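Local structure of aromatic amino acid aminotransferase I (Candida albicans WO-1, 6HNU) at residues A226-C237 with V280-R291. The protein probably transfers the amino group of aromatic L-amino acids to 2-oxoglutarate, using pyridoxal 5'-phosphate as cofactor. Residues are numbered along the deposited sequence; the frame is centred on the assembly and turned at random.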
ATOM      1  N   ALA B 226      31.462  -3.909 -10.247  1.00 19.68           N
ATOM      2  CA  ALA B 226      31.041  -3.713 -11.645  1.00 18.98           C
ATOM      3  C   ALA B 226      31.324  -4.996 -12.429  1.00 19.47           C
ATOM      4  O   ALA B 226      30.502  -5.399 -13.273  1.00 17.41           O
ATOM      5  CB  ALA B 226      31.769  -2.522 -12.221  1.00 19.61           C
ATOM      6  N   GLU B 227      32.446  -5.652 -12.145  0.50 19.22           N
ATOM      7  CA  GLU B 227      32.847  -6.881 -12.869  1.00 20.16           C
ATOM      8  C   GLU B 227      31.868  -8.012 -12.541  1.00 17.86           C
ATOM      9  O   GLU B 227      31.473  -8.724 -13.455  1.00 18.74           O
ATOM     10  CB  GLU B 227      34.286  -7.253 -12.458  0.50 19.61           C
ATOM     11  CG  GLU B 227      35.368  -6.248 -12.838  0.50 20.13           C
ATOM     12  CD  GLU B 227      35.390  -4.890 -12.140  0.50 19.76           C
ATOM     13  OE1 GLU B 227      35.004  -4.793 -10.986  0.50 17.08           O
ATOM     14  OE2 GLU B 227      35.815  -3.910 -12.791  0.50 23.30           O
ATOM     15  N   ARG B 228      31.494  -8.215 -11.295  1.00 18.11           N
ATOM     16  CA  ARG B 228      30.557  -9.317 -10.963  1.00 18.85           C
ATOM     17  C   ARG B 228      29.161  -9.008 -11.519  1.00 18.37           C
ATOM     18  O   ARG B 228      28.477  -9.928 -11.973  1.00 18.62           O
ATOM     19  CB  ARG B 228      30.535  -9.526  -9.463  1.00 18.13           C
ATOM     20  CG  ARG B 228      31.762 -10.224  -8.929  1.00 19.03           C
ATOM     21  CD  ARG B 228      31.443 -10.812  -7.568  1.00 18.66           C
ATOM     22  NE  ARG B 228      32.653 -11.370  -7.008  1.00 19.16           N
ATOM     23  CZ  ARG B 228      32.743 -12.039  -5.870  1.00 19.28           C
ATOM     24  NH1 ARG B 228      31.683 -12.211  -5.085  1.00 19.79           N
ATOM     25  NH2 ARG B 228      33.938 -12.433  -5.478  1.00 18.72           N
ATOM     26  N   ARG B 229      28.786  -7.734 -11.600  1.00 17.68           N
ATOM     27  CA  ARG B 229      27.451  -7.353 -12.131  1.00 17.09           C
ATOM     28  C   ARG B 229      27.399  -7.744 -13.614  1.00 17.34           C
ATOM     29  O   ARG B 229      26.379  -8.351 -14.072  1.00 17.87           O
ATOM     30  CB  ARG B 229      27.166  -5.879 -11.831  1.00 15.96           C
ATOM     31  CG  ARG B 229      26.988  -5.565 -10.352  1.00 15.25           C
ATOM     32  CD  ARG B 229      26.795  -4.063 -10.128  1.00 16.81           C
ATOM     33  NE  ARG B 229      26.754  -3.804  -8.705  1.00 16.57           N
ATOM     34  CZ  ARG B 229      25.833  -3.093  -8.045  1.00 17.23           C
ATOM     35  NH1 ARG B 229      24.971  -2.311  -8.681  1.00 16.65           N
ATOM     36  NH2 ARG B 229      25.884  -3.046  -6.729  1.00 17.60           N
ATOM     37  N   LYS B 230      28.458  -7.435 -14.357  1.00 20.46           N
ATOM     38  CA  LYS B 230      28.573  -7.775 -15.793  1.00 22.38           C
ATOM     39  C   LYS B 230      28.399  -9.281 -15.937  1.00 19.46           C
ATOM     40  O   LYS B 230      27.623  -9.714 -16.788  1.00 19.04           O
ATOM     41  CB  LYS B 230      29.902  -7.270 -16.365  1.00 26.93           C
ATOM     42  CG  LYS B 230      29.943  -5.759 -16.569  1.00 37.41           C
ATOM     43  CD  LYS B 230      31.345  -5.209 -16.877  1.00 44.16           C
ATOM     44  CE  LYS B 230      31.504  -3.767 -16.445  1.00 52.05           C
ATOM     45  NZ  LYS B 230      32.927  -3.340 -16.425  1.00 54.98           N
ATOM     46  N   GLN B 231      29.092 -10.059 -15.116  1.00 18.95           N
ATOM     47  CA  GLN B 231      29.064 -11.533 -15.301  1.00 20.99           C
ATOM     48  C   GLN B 231      27.667 -12.068 -14.961  1.00 18.68           C
ATOM     49  O   GLN B 231      27.210 -12.983 -15.644  1.00 19.01           O
ATOM     50  CB  GLN B 231      30.113 -12.170 -14.404  1.00 21.89           C
ATOM     51  CG  GLN B 231      31.527 -11.991 -14.932  1.00 27.60           C
ATOM     52  CD  GLN B 231      32.495 -12.552 -13.923  1.00 34.96           C
ATOM     53  OE1 GLN B 231      33.092 -13.597 -14.141  1.00 45.13           O
ATOM     54  NE2 GLN B 231      32.591 -11.906 -12.771  1.00 37.47           N
ATOM     55  N   ILE B 232      27.047 -11.537 -13.914  1.00 19.22           N
ATOM     56  CA  ILE B 232      25.693 -11.990 -13.455  1.00 18.66           C
ATOM     57  C   ILE B 232      24.665 -11.601 -14.522  1.00 18.12           C
ATOM     58  O   ILE B 232      23.823 -12.463 -14.870  1.00 18.67           O
ATOM     59  CB  ILE B 232      25.370 -11.471 -12.041  1.00 17.44           C
ATOM     60  CG1 ILE B 232      26.230 -12.168 -10.983  1.00 19.24           C
ATOM     61  CG2 ILE B 232      23.890 -11.621 -11.731  1.00 17.58           C
ATOM     62  CD1 ILE B 232      26.439 -11.372  -9.709  1.00 17.19           C
ATOM     63  N   TYR B 233      24.772 -10.397 -15.083  1.00 18.29           N
ATOM     64  CA  TYR B 233      23.879  -9.936 -16.183  1.00 17.89           C
ATOM     65  C   TYR B 233      23.991 -10.913 -17.358  1.00 19.26           C
ATOM     66  O   TYR B 233      22.970 -11.383 -17.896  1.00 19.29           O
ATOM     67  CB  TYR B 233      24.162  -8.478 -16.578  1.00 17.86           C
ATOM     68  CG  TYR B 233      23.149  -7.992 -17.575  1.00 18.29           C
ATOM     69  CD1 TYR B 233      21.858  -7.687 -17.156  1.00 16.68           C
ATOM     70  CD2 TYR B 233      23.391  -8.026 -18.937  1.00 18.18           C
ATOM     71  CE1 TYR B 233      20.865  -7.326 -18.042  1.00 17.43           C
ATOM     72  CE2 TYR B 233      22.409  -7.636 -19.841  1.00 18.14           C
ATOM     73  CZ  TYR B 233      21.138  -7.298 -19.395  1.00 17.55           C
ATOM     74  OH  TYR B 233      20.147  -6.948 -20.265  1.00 18.04           O
ATOM     75  N   ASP B 234      25.220 -11.300 -17.719  1.00 21.78           N
ATOM     76  CA  ASP B 234      25.457 -12.264 -18.839  1.00 24.16           C
ATOM     77  C   ASP B 234      24.772 -13.608 -18.543  1.00 19.65           C
ATOM     78  O   ASP B 234      24.218 -14.221 -19.477  1.00 21.71           O
ATOM     79  CB  ASP B 234      26.955 -12.425 -19.137  1.00 25.42           C
ATOM     80  CG  ASP B 234      27.580 -11.200 -19.780  1.00 28.95           C
ATOM     81  OD1 ASP B 234      26.838 -10.326 -20.149  1.00 31.39           O
ATOM     82  OD2 ASP B 234      28.814 -11.128 -19.850  1.00 30.45           O
ATOM     83  N   ILE B 235      24.795 -14.062 -17.300  1.00 19.04           N
ATOM     84  CA  ILE B 235      24.126 -15.330 -16.898  1.00 20.16           C
ATOM     85  C   ILE B 235      22.612 -15.155 -17.039  1.00 19.54           C
ATOM     86  O   ILE B 235      21.966 -16.035 -17.618  1.00 20.96           O
ATOM     87  CB  ILE B 235      24.563 -15.715 -15.483  1.00 18.10           C
ATOM     88  CG1 ILE B 235      26.063 -16.036 -15.473  1.00 16.73           C
ATOM     89  CG2 ILE B 235      23.722 -16.844 -14.934  1.00 18.75           C
ATOM     90  CD1 ILE B 235      26.639 -16.008 -14.108  1.00 17.18           C
ATOM     91  N   ALA B 236      22.060 -14.021 -16.592  1.00 19.33           N
ATOM     92  CA  ALA B 236      20.597 -13.756 -16.705  1.00 19.01           C
ATOM     93  C   ALA B 236      20.217 -13.782 -18.191  1.00 19.05           C
ATOM     94  O   ALA B 236      19.203 -14.352 -18.530  1.00 19.41           O
ATOM     95  CB  ALA B 236      20.271 -12.433 -16.050  1.00 19.13           C
ATOM     96  N   CYS B 237      21.067 -13.279 -19.077  1.00 20.65           N
ATOM     97  CA  CYS B 237      20.753 -13.214 -20.527  1.00 20.64           C
ATOM     98  C   CYS B 237      20.843 -14.621 -21.123  1.00 22.02           C
ATOM     99  O   CYS B 237      19.983 -14.978 -21.937  1.00 21.94           O
ATOM    100  CB  CYS B 237      21.656 -12.259 -21.274  1.00 20.25           C
ATOM    101  SG  CYS B 237      21.430 -10.516 -20.829  1.00 22.13           S
ATOM    102  N   VAL B 280      28.664   2.842  -8.382  1.00 19.30           N
ATOM    103  CA  VAL B 280      28.806   1.537  -9.078  1.00 19.63           C
ATOM    104  C   VAL B 280      27.703   1.456 -10.127  1.00 22.02           C
ATOM    105  O   VAL B 280      26.567   1.827  -9.853  1.00 19.43           O
ATOM    106  CB  VAL B 280      28.703   0.368  -8.079  1.00 20.92           C
ATOM    107  CG1 VAL B 280      27.352   0.367  -7.381  1.00 22.64           C
ATOM    108  CG2 VAL B 280      28.928  -0.966  -8.755  1.00 21.57           C
ATOM    109  N   PRO B 281      27.967   0.944 -11.353  1.00 23.12           N
ATOM    110  CA  PRO B 281      26.884   0.722 -12.316  1.00 22.82           C
ATOM    111  C   PRO B 281      25.770  -0.172 -11.737  1.00 21.53           C
ATOM    112  O   PRO B 281      26.069  -1.229 -11.190  1.00 18.25           O
ATOM    113  CB  PRO B 281      27.579   0.004 -13.479  1.00 23.96           C
ATOM    114  CG  PRO B 281      28.840  -0.520 -12.850  1.00 26.80           C
ATOM    115  CD  PRO B 281      29.272   0.568 -11.898  1.00 22.06           C
ATOM    116  N   SER B 282      24.524   0.256 -11.909  1.00 19.06           N
ATOM    117  CA  SER B 282      23.314  -0.550 -11.602  1.00 18.13           C
ATOM    118  C   SER B 282      23.165  -1.664 -12.641  1.00 15.60           C
ATOM    119  O   SER B 282      23.744  -1.569 -13.759  1.00 15.89           O
ATOM    120  CB  SER B 282      22.070   0.304 -11.622  1.00 17.87           C
ATOM    121  OG  SER B 282      21.913   0.859 -12.935  1.00 15.93           O
ATOM    122  N   PHE B 283      22.367  -2.684 -12.313  1.00 16.01           N
ATOM    123  CA  PHE B 283      21.936  -3.664 -13.332  1.00 15.65           C
ATOM    124  C   PHE B 283      21.088  -2.944 -14.387  1.00 16.63           C
ATOM    125  O   PHE B 283      21.251  -3.285 -15.619  1.00 17.17           O
ATOM    126  CB  PHE B 283      21.225  -4.863 -12.739  1.00 16.87           C
ATOM    127  CG  PHE B 283      22.147  -5.833 -12.075  1.00 16.26           C
ATOM    128  CD1 PHE B 283      22.890  -6.722 -12.838  1.00 18.00           C
ATOM    129  CD2 PHE B 283      22.275  -5.838 -10.689  1.00 16.33           C
ATOM    130  CE1 PHE B 283      23.734  -7.629 -12.226  1.00 15.59           C
ATOM    131  CE2 PHE B 283      23.099  -6.753 -10.076  1.00 17.17           C
ATOM    132  CZ  PHE B 283      23.831  -7.656 -10.849  1.00 16.87           C
ATOM    133  N   ILE B 284      20.258  -1.954 -14.013  1.00 17.88           N
ATOM    134  CA  ILE B 284      19.512  -1.218 -15.085  1.00 16.55           C
ATOM    135  C   ILE B 284      20.513  -0.598 -16.074  1.00 16.44           C
ATOM    136  O   ILE B 284      20.194  -0.628 -17.282  1.00 16.87           O
ATOM    137  CB  ILE B 284      18.623  -0.124 -14.452  0.50 18.42           C
ATOM    138  CG1 ILE B 284      17.411  -0.699 -13.713  0.50 18.40           C
ATOM    139  CG2 ILE B 284      18.212   0.939 -15.469  0.50 19.27           C
ATOM    140  CD1 ILE B 284      16.420  -1.370 -14.615  0.50 18.08           C
ATOM    141  N   SER B 285      21.605   0.002 -15.606  1.00 17.33           N
ATOM    142  CA  SER B 285      22.609   0.652 -16.500  1.00 17.50           C
ATOM    143  C   SER B 285      23.181  -0.382 -17.479  1.00 18.67           C
ATOM    144  O   SER B 285      23.538   0.024 -18.617  1.00 19.24           O
ATOM    145  CB  SER B 285      23.680   1.398 -15.770  1.00 16.97           C
ATOM    146  OG  SER B 285      24.679   0.528 -15.244  1.00 17.87           O
ATOM    147  N   LEU B 286      23.229  -1.667 -17.108  1.00 17.34           N
ATOM    148  CA  LEU B 286      23.820  -2.738 -17.938  1.00 20.20           C
ATOM    149  C   LEU B 286      22.773  -3.359 -18.855  1.00 20.02           C
ATOM    150  O   LEU B 286      23.127  -4.252 -19.636  1.00 19.85           O
ATOM    151  CB  LEU B 286      24.394  -3.825 -17.020  1.00 19.70           C
ATOM    152  CG  LEU B 286      25.553  -3.381 -16.121  1.00 20.30           C
ATOM    153  CD1 LEU B 286      26.057  -4.539 -15.250  1.00 20.01           C
ATOM    154  CD2 LEU B 286      26.706  -2.852 -16.964  1.00 21.90           C
ATOM    155  N   ASP B 287      21.512  -2.972 -18.711  1.00 19.77           N
ATOM    156  CA  ASP B 287      20.364  -3.821 -19.105  1.00 19.19           C
ATOM    157  C   ASP B 287      19.970  -3.556 -20.563  1.00 21.28           C
ATOM    158  O   ASP B 287      18.850  -3.185 -20.802  1.00 20.29           O
ATOM    159  CB  ASP B 287      19.166  -3.603 -18.185  1.00 19.81           C
ATOM    160  CG  ASP B 287      18.017  -4.561 -18.458  1.00 18.87           C
ATOM    161  OD1 ASP B 287      18.267  -5.683 -19.010  1.00 18.62           O
ATOM    162  OD2 ASP B 287      16.873  -4.190 -18.134  1.00 18.40           O
ATOM    163  N   VAL B 288      20.830  -3.909 -21.506  1.00 21.98           N
ATOM    164  CA  VAL B 288      20.543  -3.745 -22.952  1.00 22.18           C
ATOM    165  C   VAL B 288      19.276  -4.525 -23.326  1.00 21.99           C
ATOM    166  O   VAL B 288      18.575  -4.043 -24.224  1.00 21.55           O
ATOM    167  CB  VAL B 288      21.771  -4.100 -23.815  1.00 22.36           C
ATOM    168  CG1 VAL B 288      22.957  -3.221 -23.455  1.00 24.33           C
ATOM    169  CG2 VAL B 288      22.153  -5.562 -23.724  1.00 22.92           C
ATOM    170  N   GLU B 289      18.972  -5.651 -22.669  1.00 21.67           N
ATOM    171  CA  GLU B 289      17.855  -6.552 -23.053  1.00 21.10           C
ATOM    172  C   GLU B 289      16.527  -6.171 -22.354  1.00 20.99           C
ATOM    173  O   GLU B 289      15.479  -6.700 -22.772  1.00 18.69           O
ATOM    174  CB  GLU B 289      18.193  -8.017 -22.769  1.00 23.92           C
ATOM    175  CG  GLU B 289      19.434  -8.509 -23.499  1.00 24.40           C
ATOM    176  CD  GLU B 289      19.560 -10.018 -23.613  1.00 26.93           C
ATOM    177  OE1 GLU B 289      18.813 -10.737 -22.939  1.00 22.83           O
ATOM    178  OE2 GLU B 289      20.396 -10.470 -24.416  1.00 27.00           O
ATOM    179  N   GLY B 290      16.522  -5.300 -21.337  1.00 19.62           N
ATOM    180  CA  GLY B 290      15.272  -4.973 -20.608  1.00 18.63           C
ATOM    181  C   GLY B 290      14.803  -6.102 -19.692  1.00 19.69           C
ATOM    182  O   GLY B 290      13.611  -6.191 -19.443  1.00 18.29           O
ATOM    183  N   ARG B 291      15.714  -6.909 -19.137  1.00 20.18           N
ATOM    184  CA  ARG B 291      15.331  -8.016 -18.233  1.00 18.07           C
ATOM    185  C   ARG B 291      15.630  -7.621 -16.777  1.00 16.72           C
ATOM    186  O   ARG B 291      15.675  -8.528 -15.901  1.00 15.80           O
ATOM    187  CB  ARG B 291      16.037  -9.285 -18.718  1.00 17.67           C
ATOM    188  CG  ARG B 291      17.563  -9.242 -18.602  1.00 18.28           C
ATOM    189  CD  ARG B 291      18.188 -10.590 -18.824  1.00 19.39           C
ATOM    190  NE  ARG B 291      17.857 -11.112 -20.148  1.00 20.08           N
ATOM    191  CZ  ARG B 291      16.885 -11.987 -20.422  1.00 19.97           C
ATOM    192  NH1 ARG B 291      16.676 -12.344 -21.680  1.00 22.49           N
ATOM    193  NH2 ARG B 291      16.159 -12.534 -19.467  1.00 21.45           N
TER
HETATM  194  O   HOH W   1      18.917 -13.489 -23.993  1.00 42.38           O
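The Tyr233 ring carries Leu286 O over one face, 3.5 Å from CE2, while Asp287 OD1 and Glu289 N lie at its edge, near the plane. The Arg229 guanidinium has Val280 CG2 over one face, 3.6 Å from NE, and Ser282 CA at its edge. Above the Arg291 guanidinium sits Ala236 O, and Glu289 OE1 lies in its plane, taking bonds from both NE and NH1 in a side-on salt bridge.

With CG anti to the backbone N (chi1 -174°), Tyr233 reaches from helix 226-239 into the turn Asp287-Gly290. There its OH donates to Asp287 OD1 at 2.6 Å, on the anti lone pair, and accepts from Glu289 N at 3.0 Å with an N-H...O angle of 159°. The syn lone pair of the same OD1 receives Arg291 N.

One turn earlier in the helix, Arg229 NH1 reaches Pro281 O at 2.9 Å; the bond is bent, 139° at the hydrogen. Leu224 O and Thr215 OG1 take NE and NH2. Arg229 CB makes an off-centre CH-pi contact with the Phe283 ring, 4.3 Å from its centroid.

A water lies within hydrogen-bonding distance of both Cys237 O and Glu289 OE1, and Asp240 pairs with Arg291 NH2. Two donors on Asp287 OD1 would probably stabilise a negative charge on that carboxylate, where helix 226-239 meets the turn leading into strand 292-297 of the mixed sheet.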